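Local coordinates for uncharacterized protein (Staphylococcus aureus subsp. aureus, PDB 4H0A) that is of unknown function but belongs to the CAP (cysteine-rich secretory protein) family and carries a CAP-associated N-terminal region ahead of its CAP domain, at residues 124-127 with 132-135; 177-182 with 192-197. All coordinates share one frame; numbering follows the deposited sequence.

Interaction 1: 124-127 with 132-135; sequences PSFK and KYEF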
ATOM      1  N   PRO A 124      -2.863 -10.211  17.714  1.00 79.46           N
ATOM      2  CA  PRO A 124      -2.614  -8.913  18.361  1.00 76.98           C
ATOM      3  C   PRO A 124      -3.924  -8.250  18.777  1.00 78.89           C
ATOM      4  O   PRO A 124      -4.936  -8.346  18.080  1.00 77.47           O
ATOM      5  CB  PRO A 124      -1.840  -8.115  17.315  1.00 75.41           C
ATOM      6  CG  PRO A 124      -2.081  -8.789  16.047  1.00 79.47           C
ATOM      7  CD  PRO A 124      -2.502 -10.188  16.285  1.00 78.23           C
ATOM      8  N   SER A 125      -3.903  -7.639  19.959  1.00 75.94           N
ATOM      9  CA  SER A 125      -5.080  -7.055  20.588  1.00 76.14           C
ATOM     10  C   SER A 125      -4.768  -5.689  21.183  1.00 77.11           C
ATOM     11  O   SER A 125      -3.674  -5.480  21.705  1.00 76.43           O
ATOM     12  CB  SER A 125      -5.570  -7.996  21.688  1.00 83.80           C
ATOM     13  OG  SER A 125      -6.899  -7.701  22.079  1.00 95.99           O
ATOM     14  N   PHE A 126      -5.738  -4.769  21.132  1.00 72.31           N
ATOM     15  CA  PHE A 126      -5.576  -3.432  21.703  1.00 70.37           C
ATOM     16  C   PHE A 126      -6.923  -2.739  21.809  1.00 77.18           C
ATOM     17  O   PHE A 126      -7.908  -3.217  21.242  1.00 77.67           O
ATOM     18  CB  PHE A 126      -4.604  -2.582  20.845  1.00 67.56           C
ATOM     19  CG  PHE A 126      -5.017  -2.442  19.400  1.00 65.86           C
ATOM     20  CD1 PHE A 126      -5.926  -1.469  19.012  1.00 66.70           C
ATOM     21  CD2 PHE A 126      -4.470  -3.256  18.423  1.00 67.64           C
ATOM     22  CE1 PHE A 126      -6.300  -1.330  17.677  1.00 65.43           C
ATOM     23  CE2 PHE A 126      -4.850  -3.121  17.088  1.00 67.84           C
ATOM     24  CZ  PHE A 126      -5.761  -2.155  16.722  1.00 64.37           C
ATOM     25  N   LYS A 127      -6.953  -1.585  22.482  1.00 75.52           N
ATOM     26  CA  LYS A 127      -8.160  -0.764  22.600  1.00 76.16           C
ATOM     27  C   LYS A 127      -7.932   0.597  21.976  1.00 76.88           C
ATOM     28  O   LYS A 127      -6.841   1.151  22.114  1.00 75.87           O
ATOM     29  CB  LYS A 127      -8.583  -0.593  24.068  1.00 82.63           C
ATOM     30  CG  LYS A 127      -9.102  -1.870  24.703  1.00 98.24           C
ATOM     31  CD  LYS A 127      -9.760  -1.603  26.052  1.00113.80           C
ATOM     32  CE  LYS A 127     -10.392  -2.856  26.615  1.00131.50           C
ATOM     33  NZ  LYS A 127     -11.154  -2.579  27.865  1.00146.53           N
ATOM     34  N   LYS A 132     -12.416  -2.619  21.987  1.00 85.16           N
ATOM     35  CA  LYS A 132     -11.415  -3.656  21.737  1.00 84.23           C
ATOM     36  C   LYS A 132     -11.350  -4.031  20.255  1.00 85.07           C
ATOM     37  O   LYS A 132     -12.379  -4.152  19.594  1.00 85.04           O
ATOM     38  CB  LYS A 132     -11.699  -4.913  22.584  1.00 90.71           C
ATOM     39  CG  LYS A 132     -10.744  -6.078  22.291  1.00105.05           C
ATOM     40  CD  LYS A 132     -10.613  -7.039  23.458  1.00118.08           C
ATOM     41  CE  LYS A 132     -10.214  -8.430  23.008  1.00129.30           C
ATOM     42  NZ  LYS A 132      -9.706  -9.256  24.135  1.00139.56           N
ATOM     43  N   TYR A 133     -10.122  -4.212  19.753  1.00 79.01           N
ATOM     44  CA  TYR A 133      -9.827  -4.677  18.400  1.00 76.80           C
ATOM     45  C   TYR A 133      -8.909  -5.874  18.508  1.00 82.14           C
ATOM     46  O   TYR A 133      -7.885  -5.781  19.183  1.00 81.98           O
ATOM     47  CB  TYR A 133      -9.164  -3.575  17.564  1.00 73.59           C
ATOM     48  CG  TYR A 133     -10.120  -2.472  17.192  1.00 73.89           C
ATOM     49  CD1 TYR A 133     -10.335  -1.398  18.041  1.00 75.74           C
ATOM     50  CD2 TYR A 133     -10.868  -2.536  16.025  1.00 74.53           C
ATOM     51  CE1 TYR A 133     -11.245  -0.395  17.723  1.00 75.56           C
ATOM     52  CE2 TYR A 133     -11.776  -1.534  15.690  1.00 75.43           C
ATOM     53  CZ  TYR A 133     -11.970  -0.469  16.547  1.00 83.47           C
ATOM     54  OH  TYR A 133     -12.867   0.519  16.216  1.00 85.23           O
ATOM     55  N   GLU A 134      -9.281  -7.004  17.902  1.00 79.59           N
ATOM     56  CA  GLU A 134      -8.444  -8.204  17.899  1.00 79.86           C
ATOM     57  C   GLU A 134      -8.366  -8.732  16.481  1.00 81.77           C
ATOM     58  O   GLU A 134      -9.405  -8.960  15.861  1.00 82.84           O
ATOM     59  CB  GLU A 134      -8.981  -9.269  18.853  1.00 85.66           C
ATOM     60  CG  GLU A 134      -7.937 -10.333  19.141  1.00 94.12           C
ATOM     61  CD  GLU A 134      -8.409 -11.464  20.028  1.00110.27           C
ATOM     62  OE1 GLU A 134      -9.622 -11.516  20.334  1.00 97.24           O
ATOM     63  OE2 GLU A 134      -7.569 -12.315  20.396  1.00104.34           O
ATOM     64  N   PHE A 135      -7.147  -8.880  15.946  1.00 75.22           N
ATOM     65  CA  PHE A 135      -6.952  -9.348  14.577  1.00 73.44           C
ATOM     66  C   PHE A 135      -6.640 -10.829  14.528  1.00 81.12           C
ATOM     67  O   PHE A 135      -5.892 -11.324  15.365  1.00 82.70           O
ATOM     68  CB  PHE A 135      -5.810  -8.586  13.896  1.00 70.58           C
ATOM     69  CG  PHE A 135      -6.117  -7.143  13.591  1.00 69.18           C
ATOM     70  CD1 PHE A 135      -7.161  -6.802  12.740  1.00 71.08           C
ATOM     71  CD2 PHE A 135      -5.315  -6.128  14.085  1.00 68.78           C
ATOM     72  CE1 PHE A 135      -7.404  -5.471  12.406  1.00 68.83           C
ATOM     73  CE2 PHE A 135      -5.571  -4.798  13.761  1.00 68.67           C
ATOM     74  CZ  PHE A 135      -6.617  -4.480  12.931  1.00 65.81           C
TER
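F126 and Y133 form the central hydrogen-bonded pair of an antiparallel hairpin, and each donates to the other. The bond from Y133 N to F126 O is 2.8 Å and the return bond from F126 N to Y133 O is 3.1 Å. A third, from F135 N to P124 O, extends the pairing to the residue just before strand 125-128. In the non-hydrogen-bonded pair S125 and E134, the CA atoms draw in to 4.5 Å.

The two faces differ sharply in chemistry. On the buried one, F126 has CG between its backbone N and carbonyl carbon (chi1 57°), which swings the ring back under the partner strand. Y133 CB then rests over a face of this ring, 4.0 Å from its centroid, a CH-pi contact. The Y133 ring itself leads away from strand 125-127; its plane is only 21° from that of F126, but the two are slid apart and barely overlap. F135 CE2 closes on the edge of the F126 ring, 3.8 Å from F126 CE2. On the other face the extended K132 chain passes S125, with CE 3.5 Å from OG, while the E134 carboxylate turns to N186.

Helix 174-180 covers the aromatic face, L177 touching F126 and F135, and A178 touching Y133. Strand 184-185 pairs with the far side of strand 131-136 to complete a small three-stranded antiparallel sheet.

Interaction 2: 177-182 with 192-197; sequences LADIEP and EEHNKR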
ATOM      1  N   LEU A 177      -4.215   1.742  12.630  1.00 46.25           N
ATOM      2  CA  LEU A 177      -4.388   0.321  12.365  1.00 49.16           C
ATOM      3  C   LEU A 177      -5.887  -0.076  12.445  1.00 54.67           C
ATOM      4  O   LEU A 177      -6.372  -0.781  11.564  1.00 54.42           O
ATOM      5  CB  LEU A 177      -3.548  -0.479  13.382  1.00 51.62           C
ATOM      6  CG  LEU A 177      -3.293  -1.936  13.098  1.00 58.76           C
ATOM      7  CD1 LEU A 177      -2.499  -2.137  11.834  1.00 56.53           C
ATOM      8  CD2 LEU A 177      -2.532  -2.563  14.250  1.00 63.93           C
ATOM      9  N   ALA A 178      -6.631   0.433  13.439  1.00 52.77           N
ATOM     10  CA  ALA A 178      -8.076   0.151  13.547  1.00 55.40           C
ATOM     11  C   ALA A 178      -8.854   0.763  12.371  1.00 59.17           C
ATOM     12  O   ALA A 178      -9.810   0.166  11.877  1.00 61.02           O
ATOM     13  CB  ALA A 178      -8.631   0.700  14.851  1.00 57.68           C
ATOM     14  N   ASP A 179      -8.440   1.949  11.922  1.00 52.12           N
ATOM     15  CA  ASP A 179      -9.086   2.625  10.807  1.00 50.61           C
ATOM     16  C   ASP A 179      -8.812   1.879   9.480  1.00 54.82           C
ATOM     17  O   ASP A 179      -9.756   1.609   8.741  1.00 55.25           O
ATOM     18  CB  ASP A 179      -8.606   4.074  10.747  1.00 50.41           C
ATOM     19  CG  ASP A 179      -9.433   4.953   9.842  1.00 63.68           C
ATOM     20  OD1 ASP A 179      -9.117   5.025   8.643  1.00 62.57           O
ATOM     21  OD2 ASP A 179     -10.386   5.585  10.343  1.00 74.22           O
ATOM     22  N   ILE A 180      -7.549   1.511   9.196  1.00 50.96           N
ATOM     23  CA  ILE A 180      -7.208   0.769   7.972  1.00 51.27           C
ATOM     24  C   ILE A 180      -7.813  -0.629   8.025  1.00 57.61           C
ATOM     25  O   ILE A 180      -8.339  -1.082   7.009  1.00 57.92           O
ATOM     26  CB  ILE A 180      -5.668   0.678   7.730  1.00 53.63           C
ATOM     27  CG1 ILE A 180      -5.097   2.058   7.432  1.00 52.54           C
ATOM     28  CG2 ILE A 180      -5.339  -0.314   6.579  1.00 55.28           C
ATOM     29  CD1 ILE A 180      -3.582   2.122   7.316  1.00 58.20           C
ATOM     30  N   GLU A 181      -7.718  -1.313   9.193  1.00 56.17           N
ATOM     31  CA  GLU A 181      -8.192  -2.690   9.392  1.00 58.94           C
ATOM     32  C   GLU A 181      -7.565  -3.617   8.321  1.00 63.33           C
ATOM     33  O   GLU A 181      -8.284  -4.174   7.493  1.00 63.52           O
ATOM     34  CB  GLU A 181      -9.736  -2.701   9.349  1.00 62.31           C
ATOM     35  CG  GLU A 181     -10.384  -3.983   9.837  1.00 76.30           C
ATOM     36  CD  GLU A 181     -11.889  -3.991   9.655  1.00 95.78           C
ATOM     37  OE1 GLU A 181     -12.533  -2.965   9.974  1.00 79.54           O
ATOM     38  OE2 GLU A 181     -12.428  -5.028   9.207  1.00 93.93           O
ATOM     39  N   PRO A 182      -6.218  -3.737   8.265  1.00 59.88           N
ATOM     40  CA  PRO A 182      -5.602  -4.545   7.193  1.00 59.51           C
ATOM     41  C   PRO A 182      -5.678  -6.061   7.384  1.00 64.95           C
ATOM     42  O   PRO A 182      -5.276  -6.791   6.475  1.00 65.96           O
ATOM     43  CB  PRO A 182      -4.145  -4.065   7.156  1.00 59.48           C
ATOM     44  CG  PRO A 182      -3.928  -3.265   8.390  1.00 63.55           C
ATOM     45  CD  PRO A 182      -5.203  -3.147   9.160  1.00 60.61           C
ATOM     46  N   GLU A 192     -14.995  -0.383  12.006  1.00 89.14           N
ATOM     47  CA  GLU A 192     -15.328   1.041  12.152  1.00 88.02           C
ATOM     48  C   GLU A 192     -16.221   1.543  11.024  1.00 91.92           C
ATOM     49  O   GLU A 192     -16.107   1.069   9.892  1.00 90.80           O
ATOM     50  CB  GLU A 192     -14.056   1.919  12.161  1.00 86.09           C
ATOM     51  CG  GLU A 192     -13.229   1.854  13.431  1.00 95.57           C
ATOM     52  CD  GLU A 192     -12.086   2.854  13.499  1.00105.35           C
ATOM     53  OE1 GLU A 192     -11.935   3.669  12.559  1.00 92.09           O
ATOM     54  OE2 GLU A 192     -11.350   2.834  14.512  1.00 94.97           O
ATOM     55  N   GLU A 193     -17.072   2.538  11.327  1.00 89.41           N
ATOM     56  CA  GLU A 193     -17.911   3.204  10.329  1.00 89.44           C
ATOM     57  C   GLU A 193     -17.082   4.336   9.732  1.00 90.14           C
ATOM     58  O   GLU A 193     -16.200   4.863  10.416  1.00 88.50           O
ATOM     59  CB  GLU A 193     -19.219   3.722  10.947  1.00 93.75           C
ATOM     60  CG  GLU A 193     -20.125   2.612  11.453  1.00109.10           C
ATOM     61  CD  GLU A 193     -21.458   3.066  12.017  1.00139.02           C
ATOM     62  OE1 GLU A 193     -21.815   4.253  11.838  1.00137.12           O
ATOM     63  OE2 GLU A 193     -22.157   2.225  12.627  1.00137.44           O
ATOM     64  N   HIS A 194     -17.317   4.686   8.462  1.00 85.23           N
ATOM     65  CA  HIS A 194     -16.526   5.721   7.787  1.00 81.63           C
ATOM     66  C   HIS A 194     -17.399   6.802   7.175  1.00 84.88           C
ATOM     67  O   HIS A 194     -18.499   6.521   6.692  1.00 86.69           O
ATOM     68  CB  HIS A 194     -15.656   5.085   6.695  1.00 80.55           C
ATOM     69  CG  HIS A 194     -14.783   3.987   7.213  1.00 84.03           C
ATOM     70  ND1 HIS A 194     -13.535   4.247   7.746  1.00 83.85           N
ATOM     71  CD2 HIS A 194     -15.027   2.659   7.306  1.00 87.88           C
ATOM     72  CE1 HIS A 194     -13.052   3.078   8.131  1.00 84.06           C
ATOM     73  NE2 HIS A 194     -13.914   2.090   7.879  1.00 86.79           N
ATOM     74  N   ASN A 195     -16.891   8.045   7.181  1.00 78.35           N
ATOM     75  CA  ASN A 195     -17.599   9.181   6.590  1.00 77.92           C
ATOM     76  C   ASN A 195     -17.293   9.223   5.080  1.00 78.12           C
ATOM     77  O   ASN A 195     -16.471   8.438   4.589  1.00 77.05           O
ATOM     78  CB  ASN A 195     -17.233  10.511   7.300  1.00 79.44           C
ATOM     79  CG  ASN A 195     -15.816  11.026   7.108  1.00107.80           C
ATOM     80  OD1 ASN A 195     -14.903  10.306   6.685  1.00104.17           O
ATOM     81  ND2 ASN A 195     -15.585  12.281   7.470  1.00100.06           N
ATOM     82  N   LYS A 196     -17.957  10.133   4.354  1.00 72.12           N
ATOM     83  CA  LYS A 196     -17.783  10.320   2.908  1.00 69.97           C
ATOM     84  C   LYS A 196     -16.310  10.549   2.539  1.00 67.65           C
ATOM     85  O   LYS A 196     -15.591  11.230   3.278  1.00 66.28           O
ATOM     86  CB  LYS A 196     -18.631  11.528   2.447  1.00 73.88           C
ATOM     87  CG  LYS A 196     -18.490  11.923   0.978  1.00 91.35           C
ATOM     88  CD  LYS A 196     -19.587  12.910   0.565  1.00104.03           C
ATOM     89  CE  LYS A 196     -19.315  13.608  -0.749  1.00110.72           C
ATOM     90  NZ  LYS A 196     -19.432  12.689  -1.913  1.00119.12           N
ATOM     91  N   ARG A 197     -15.857   9.976   1.404  1.00 60.46           N
ATOM     92  CA  ARG A 197     -14.492  10.211   0.936  1.00 56.95           C
ATOM     93  C   ARG A 197     -14.394  11.642   0.405  1.00 57.53           C
ATOM     94  O   ARG A 197     -15.255  12.043  -0.382  1.00 57.23           O
ATOM     95  CB  ARG A 197     -14.088   9.229  -0.189  1.00 56.29           C
ATOM     96  CG  ARG A 197     -13.995   7.778   0.239  1.00 69.50           C
ATOM     97  CD  ARG A 197     -13.462   6.899  -0.883  1.00 82.71           C
ATOM     98  NE  ARG A 197     -13.169   5.537  -0.422  1.00 94.48           N
ATOM     99  CZ  ARG A 197     -14.069   4.569  -0.245  1.00112.31           C
ATOM    100  NH1 ARG A 197     -15.358   4.789  -0.497  1.00 99.01           N
ATOM    101  NH2 ARG A 197     -13.687   3.371   0.185  1.00104.69           N
TER
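Two acidic side chains, D179 and E192, meet where the last turn of helix 174-180 faces the loop 192-197. Their like-charged oxygens, D179 OD2 and E192 OE1, approach to 3.3 Å without a hydrogen bond, the carboxylate planes 77° apart. D67 adds a third carboxylate next to D179 OD2; this crowding might raise a proton affinity within the group, though the nearby H194 could offset it if charged.

Van der Waals contacts do the rest. The extended E192 chain lays its carboxylate along the helix backbone, OE2 3.5 Å from A178 CB and OE1 3.5 Å from D179 CA. H194 turns a ring edge to the helix: D179 O lies near the ring plane, 3.7 Å from H194 CE1.

Polar support comes from outside the two segments: H194 ND1 bonds to D67, and E181 OE1 to S191 OG. A178 O and E192 N are buried without a partner in the model.

At E181 the helix ends: E181 N still bonds to L177 O at 2.8 Å, but E181 phi turns positive (54°), and the chain leaves toward strand 184-185. The arrangement is plain packing of a helix C-terminus against the linker between strand 184-185 and helix 201-219.

Helix 174-180 is the element common to both contacts: its L177 and A178 lie against the hairpin of interaction 1, while A178 and D179 receive the loop of interaction 2. Y133 spans the two, its OH 3.2 Å from E192 OE2 in a probable hydrogen bond. Interaction 1 combines a buried aromatic face with an exposed one bearing lysines, and regular backbone bonds hold it together. Interaction 2, also partly buried, buries less than half as much surface and has no hydrogen bond between its segments; acidic groups and a histidine meet there. Here the strands bond to each other through their backbones, whereas side chains of interaction 2 find hydrogen-bond partners outside the contact.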